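Local coordinates for putative cytoplasmic protein (Salmonella enterica subsp. enterica serovar Typhimurium, PDB 4J32) that is the type VI secretion effector Tae4, probably a papain-like cysteine amidase that cleaves peptidoglycan and is inhibited by the immunity protein Tai4, at residues Lys115-Val127 with His139-Gln151. Sequence-based numbering, arbitrary orientation. Where two conformers were deposited one is given.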
loop_
_atom_site.group_PDB
_atom_site.type_symbol
_atom_site.label_atom_id
_atom_site.label_comp_id
_atom_site.label_asym_id
_atom_site.label_seq_id
_atom_site.Cartn_x
_atom_site.Cartn_y
_atom_site.Cartn_z
ATOM N N LYS A 115 34.256 6.801 -14.531
ATOM C CA LYS A 115 34.229 5.359 -14.764
ATOM C C LYS A 115 35.219 4.757 -13.784
ATOM O O LYS A 115 36.134 5.439 -13.316
ATOM C CB LYS A 115 34.686 4.995 -16.182
ATOM C CG LYS A 115 34.288 5.938 -17.302
ATOM C CD LYS A 115 34.993 5.551 -18.610
ATOM C CE LYS A 115 36.508 5.792 -18.553
ATOM N NZ LYS A 115 36.937 7.182 -18.945
ATOM N N GLN A 116 35.058 3.474 -13.476
ATOM C CA GLN A 116 35.953 2.814 -12.533
ATOM C C GLN A 116 37.427 2.964 -12.943
ATOM O O GLN A 116 38.293 3.146 -12.098
ATOM C CB GLN A 116 35.580 1.334 -12.402
ATOM C CG GLN A 116 34.342 1.108 -11.545
ATOM C CD GLN A 116 34.307 -0.280 -10.929
ATOM O OE1 GLN A 116 34.762 -1.253 -11.535
ATOM N NE2 GLN A 116 33.782 -0.373 -9.714
ATOM N N SER A 117 37.687 2.904 -14.241
ATOM C CA SER A 117 39.046 3.001 -14.771
ATOM C C SER A 117 39.764 4.310 -14.373
ATOM O O SER A 117 40.992 4.333 -14.271
ATOM C CB SER A 117 39.057 2.775 -16.281
ATOM O OG SER A 117 38.467 3.847 -16.994
ATOM N N ASP A 118 38.989 5.368 -14.110
ATOM C CA ASP A 118 39.533 6.683 -13.705
ATOM C C ASP A 118 40.202 6.635 -12.326
ATOM O O ASP A 118 40.989 7.519 -11.975
ATOM C CB ASP A 118 38.427 7.739 -13.677
ATOM C CG ASP A 118 37.846 8.023 -15.051
ATOM O OD1 ASP A 118 38.586 8.007 -16.060
ATOM O OD2 ASP A 118 36.637 8.293 -15.118
ATOM N N PHE A 119 39.894 5.601 -11.548
ATOM C CA PHE A 119 40.362 5.522 -10.164
ATOM C C PHE A 119 41.423 4.465 -9.964
ATOM O O PHE A 119 41.883 4.233 -8.842
ATOM C CB PHE A 119 39.176 5.341 -9.199
ATOM C CG PHE A 119 38.245 6.506 -9.196
ATOM C CD1 PHE A 119 38.445 7.578 -8.324
ATOM C CD2 PHE A 119 37.191 6.565 -10.113
ATOM C CE1 PHE A 119 37.585 8.680 -8.349
ATOM C CE2 PHE A 119 36.333 7.668 -10.155
ATOM C CZ PHE A 119 36.533 8.730 -9.270
ATOM N N ILE A 120 41.832 3.835 -11.062
ATOM C CA ILE A 120 42.847 2.780 -11.000
ATOM C C ILE A 120 44.143 3.296 -10.365
ATOM O O ILE A 120 44.559 4.425 -10.621
ATOM C CB ILE A 120 43.088 2.162 -12.406
ATOM C CG1 ILE A 120 41.920 1.239 -12.786
ATOM C CG2 ILE A 120 44.408 1.382 -12.473
ATOM C CD1 ILE A 120 41.992 0.737 -14.269
ATOM N N GLY A 121 44.753 2.492 -9.494
ATOM C CA GLY A 121 46.075 2.824 -8.980
ATOM C C GLY A 121 46.110 3.676 -7.724
ATOM O O GLY A 121 47.193 3.948 -7.181
ATOM N N LYS A 122 44.940 4.121 -7.271
ATOM C CA LYS A 122 44.846 4.900 -6.048
ATOM C C LYS A 122 43.810 4.254 -5.157
ATOM O O LYS A 122 42.879 3.613 -5.649
ATOM C CB LYS A 122 44.455 6.344 -6.342
ATOM C CG LYS A 122 45.596 7.091 -7.060
ATOM C CD LYS A 122 45.219 8.484 -7.447
ATOM C CE LYS A 122 46.454 9.167 -8.030
ATOM N NZ LYS A 122 46.139 10.538 -8.462
ATOM N N LYS A 123 43.957 4.435 -3.849
ATOM C CA LYS A 123 43.065 3.741 -2.902
ATOM C C LYS A 123 42.602 4.634 -1.755
ATOM O O LYS A 123 43.344 5.525 -1.313
ATOM C CB LYS A 123 43.726 2.464 -2.375
ATOM C CG LYS A 123 44.982 2.667 -1.526
ATOM C CD LYS A 123 45.666 1.345 -1.212
ATOM C CE LYS A 123 46.861 1.553 -0.259
ATOM N NZ LYS A 123 47.981 2.338 -0.874
ATOM N N GLY A 124 41.371 4.417 -1.295
ATOM C CA GLY A 124 40.841 5.168 -0.157
ATOM C C GLY A 124 39.334 5.205 -0.124
ATOM O O GLY A 124 38.690 4.225 -0.470
ATOM N N ILE A 125 38.769 6.327 0.311
ATOM C CA ILE A 125 37.325 6.430 0.437
ATOM C C ILE A 125 36.782 7.065 -0.848
ATOM O O ILE A 125 37.244 8.138 -1.253
ATOM C CB ILE A 125 36.942 7.304 1.654
ATOM C CG1 ILE A 125 37.468 6.684 2.963
ATOM C CG2 ILE A 125 35.417 7.527 1.695
ATOM C CD1 ILE A 125 37.387 7.635 4.155
ATOM N N ILE A 126 35.811 6.404 -1.476
ATOM C CA ILE A 126 35.223 6.899 -2.716
ATOM C C ILE A 126 33.746 7.285 -2.534
ATOM O O ILE A 126 32.972 6.575 -1.880
ATOM C CB ILE A 126 35.410 5.889 -3.896
ATOM C CG1 ILE A 126 35.050 6.535 -5.246
ATOM C CG2 ILE A 126 34.622 4.585 -3.663
ATOM C CD1 ILE A 126 35.794 5.915 -6.408
ATOM N N VAL A 127 33.376 8.425 -3.106
ATOM C CA VAL A 127 31.988 8.843 -3.173
ATOM C C VAL A 127 31.625 8.967 -4.633
ATOM O O VAL A 127 32.386 9.542 -5.412
ATOM C CB VAL A 127 31.760 10.224 -2.466
ATOM C CG1 VAL A 127 30.347 10.784 -2.755
ATOM C CG2 VAL A 127 31.982 10.081 -0.955
ATOM N N HIS A 139 26.530 6.963 -3.426
ATOM C CA HIS A 139 27.042 5.838 -2.643
ATOM C C HIS A 139 28.407 6.260 -2.103
ATOM O O HIS A 139 29.086 7.097 -2.719
ATOM C CB HIS A 139 27.193 4.591 -3.528
ATOM C CG HIS A 139 27.262 3.312 -2.750
ATOM N ND1 HIS A 139 26.183 2.798 -2.063
ATOM C CD2 HIS A 139 28.287 2.450 -2.543
ATOM C CE1 HIS A 139 26.538 1.669 -1.470
ATOM N NE2 HIS A 139 27.815 1.441 -1.741
ATOM N N VAL A 140 28.769 5.708 -0.951
ATOM C CA VAL A 140 30.071 5.955 -0.309
ATOM C C VAL A 140 30.620 4.598 0.093
ATOM O O VAL A 140 29.914 3.811 0.743
ATOM C CB VAL A 140 29.970 6.749 1.026
ATOM C CG1 VAL A 140 31.364 7.297 1.439
ATOM C CG2 VAL A 140 28.937 7.845 0.977
ATOM N N THR A 141 31.864 4.316 -0.291
ATOM C CA THR A 141 32.475 3.019 0.041
ATOM C C THR A 141 34.014 3.128 0.023
ATOM O O THR A 141 34.549 4.226 -0.118
ATOM C CB THR A 141 31.952 1.872 -0.885
ATOM O OG1 THR A 141 32.329 0.589 -0.351
ATOM C CG2 THR A 141 32.443 2.027 -2.293
ATOM N N LEU A 142 34.703 2.000 0.194
ATOM C CA LEU A 142 36.154 1.982 0.043
ATOM C C LEU A 142 36.516 1.417 -1.315
ATOM O O LEU A 142 35.743 0.666 -1.921
ATOM C CB LEU A 142 36.822 1.143 1.148
ATOM C CG LEU A 142 36.514 1.584 2.584
ATOM C CD1 LEU A 142 37.274 0.673 3.505
ATOM C CD2 LEU A 142 36.934 3.025 2.817
ATOM N N TRP A 143 37.694 1.805 -1.782
ATOM C CA TRP A 143 38.191 1.457 -3.100
ATOM C C TRP A 143 39.662 1.115 -2.942
ATOM O O TRP A 143 40.430 1.900 -2.357
ATOM C CB TRP A 143 37.972 2.667 -4.044
ATOM C CG TRP A 143 38.681 2.594 -5.360
ATOM C CD1 TRP A 143 39.856 3.222 -5.697
ATOM C CD2 TRP A 143 38.272 1.861 -6.521
ATOM N NE1 TRP A 143 40.190 2.928 -7.008
ATOM C CE2 TRP A 143 39.234 2.100 -7.531
ATOM C CE3 TRP A 143 37.168 1.046 -6.815
ATOM C CZ2 TRP A 143 39.137 1.533 -8.808
ATOM C CZ3 TRP A 143 37.074 0.485 -8.083
ATOM C CH2 TRP A 143 38.051 0.739 -9.063
ATOM N N ASN A 144 40.073 -0.049 -3.446
ATOM C CA ASN A 144 41.468 -0.465 -3.250
ATOM C C ASN A 144 42.364 -0.291 -4.480
ATOM O O ASN A 144 43.455 -0.885 -4.548
ATOM C CB ASN A 144 41.531 -1.913 -2.733
ATOM C CG ASN A 144 41.200 -2.926 -3.815
ATOM O OD1 ASN A 144 40.808 -2.555 -4.929
ATOM N ND2 ASN A 144 41.353 -4.209 -3.496
ATOM N N GLY A 145 41.914 0.512 -5.446
ATOM C CA GLY A 145 42.625 0.681 -6.717
ATOM C C GLY A 145 42.096 -0.185 -7.854
ATOM O O GLY A 145 42.411 0.050 -9.020
ATOM N N SER A 146 41.291 -1.185 -7.502
ATOM C CA SER A 146 40.751 -2.160 -8.449
ATOM C C SER A 146 39.250 -2.400 -8.275
ATOM O O SER A 146 38.536 -2.565 -9.260
ATOM C CB SER A 146 41.450 -3.512 -8.269
ATOM O OG SER A 146 42.842 -3.384 -8.441
ATOM N N ILE A 147 38.782 -2.460 -7.026
ATOM C CA ILE A 147 37.400 -2.881 -6.709
ATOM C C ILE A 147 36.922 -2.129 -5.468
ATOM O O ILE A 147 37.752 -1.646 -4.683
ATOM C CB ILE A 147 37.269 -4.425 -6.423
ATOM C CG1 ILE A 147 38.113 -4.836 -5.192
ATOM C CG2 ILE A 147 37.603 -5.259 -7.665
ATOM C CD1 ILE A 147 37.763 -6.203 -4.567
ATOM N N CYS A 148 35.605 -2.035 -5.285
ATOM C CA CYS A 148 35.039 -1.466 -4.060
ATOM C C CYS A 148 34.976 -2.554 -2.998
ATOM O O CYS A 148 34.929 -3.734 -3.320
ATOM C CB CYS A 148 33.623 -0.939 -4.274
ATOM S SG CYS A 148 33.539 0.420 -5.476
ATOM N N SER A 149 34.942 -2.130 -1.744
ATOM C CA SER A 149 34.899 -3.058 -0.607
ATOM C C SER A 149 33.550 -3.782 -0.515
ATOM O O SER A 149 33.464 -4.852 0.086
ATOM C CB SER A 149 35.183 -2.298 0.681
ATOM O OG SER A 149 34.392 -1.118 0.770
ATOM N N ASP A 150 32.498 -3.194 -1.093
ATOM C CA ASP A 150 31.184 -3.850 -1.112
ATOM C C ASP A 150 30.783 -4.328 -2.494
ATOM O O ASP A 150 29.595 -4.557 -2.762
ATOM C CB ASP A 150 30.095 -2.946 -0.496
ATOM C CG ASP A 150 30.003 -1.578 -1.165
ATOM O OD1 ASP A 150 30.848 -1.233 -2.015
ATOM O OD2 ASP A 150 29.056 -0.845 -0.825
ATOM N N GLN A 151 31.771 -4.504 -3.372
ATOM C CA GLN A 151 31.515 -4.932 -4.747
ATOM C C GLN A 151 30.583 -6.142 -4.798
ATOM O O GLN A 151 29.745 -6.253 -5.690
ATOM C CB GLN A 151 32.823 -5.193 -5.511
ATOM C CG GLN A 151 32.621 -5.171 -7.026
ATOM C CD GLN A 151 33.586 -4.260 -7.770
ATOM O OE1 GLN A 151 33.804 -3.090 -7.404
ATOM N NE2 GLN A 151 34.138 -4.781 -8.862
#
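Gln116 meets Trp143 where the 3-10 turn 116-119, ahead of strand 124-131, packs against the antiparallel hairpin this strand makes with strand 138-143, part of the sheet of a papain-like fold. The Gln116 side chain, extended beyond CG (chi2 -155°), brings NE2 to 3.8 Å from Trp143 CZ3 with amide and ring planes 62° apart. Phe119 holds the indole twice. Phe119 CB covers one face of the ring, 3.1 Å above the plane and toward the rim, while Phe119 O accepts from Trp143 NE1 at 2.8 Å. The donor stands 58° out of the carbonyl plane, so this bond uses no in-plane lone pair. The backbone N atoms of Gly145, Ser146 and Ile147 lie over the opposite face, also offset toward the rim, leaving the indole layered between the two segments. The type II turn Phe119-Lys122 brings Gly121 N to Gly145 O in a weak bond of 3.4 Å, beside a bound 2-ethoxyethanol. Lys122 O then sits at the indole edge, 3.0 Å from Trp143 CD1. Two hydrogen-bonded pairs follow, Gly124-Trp143 (Gly124 N to Trp143 O 2.9 Å) and Ile126-Thr141, alternating with non-hydrogen-bonded Ile125-Leu142 and Val127-Val140. Ile125, Val127 and Val140 face helix 93-103. On the other face, Ile126 CG2 lies 3.6 Å from Thr141 CG2, side by side, and Ile126 CD1 covers the Phe119 ring centre. Val127 CG2 ends 3.7 Å from Val140 CG1.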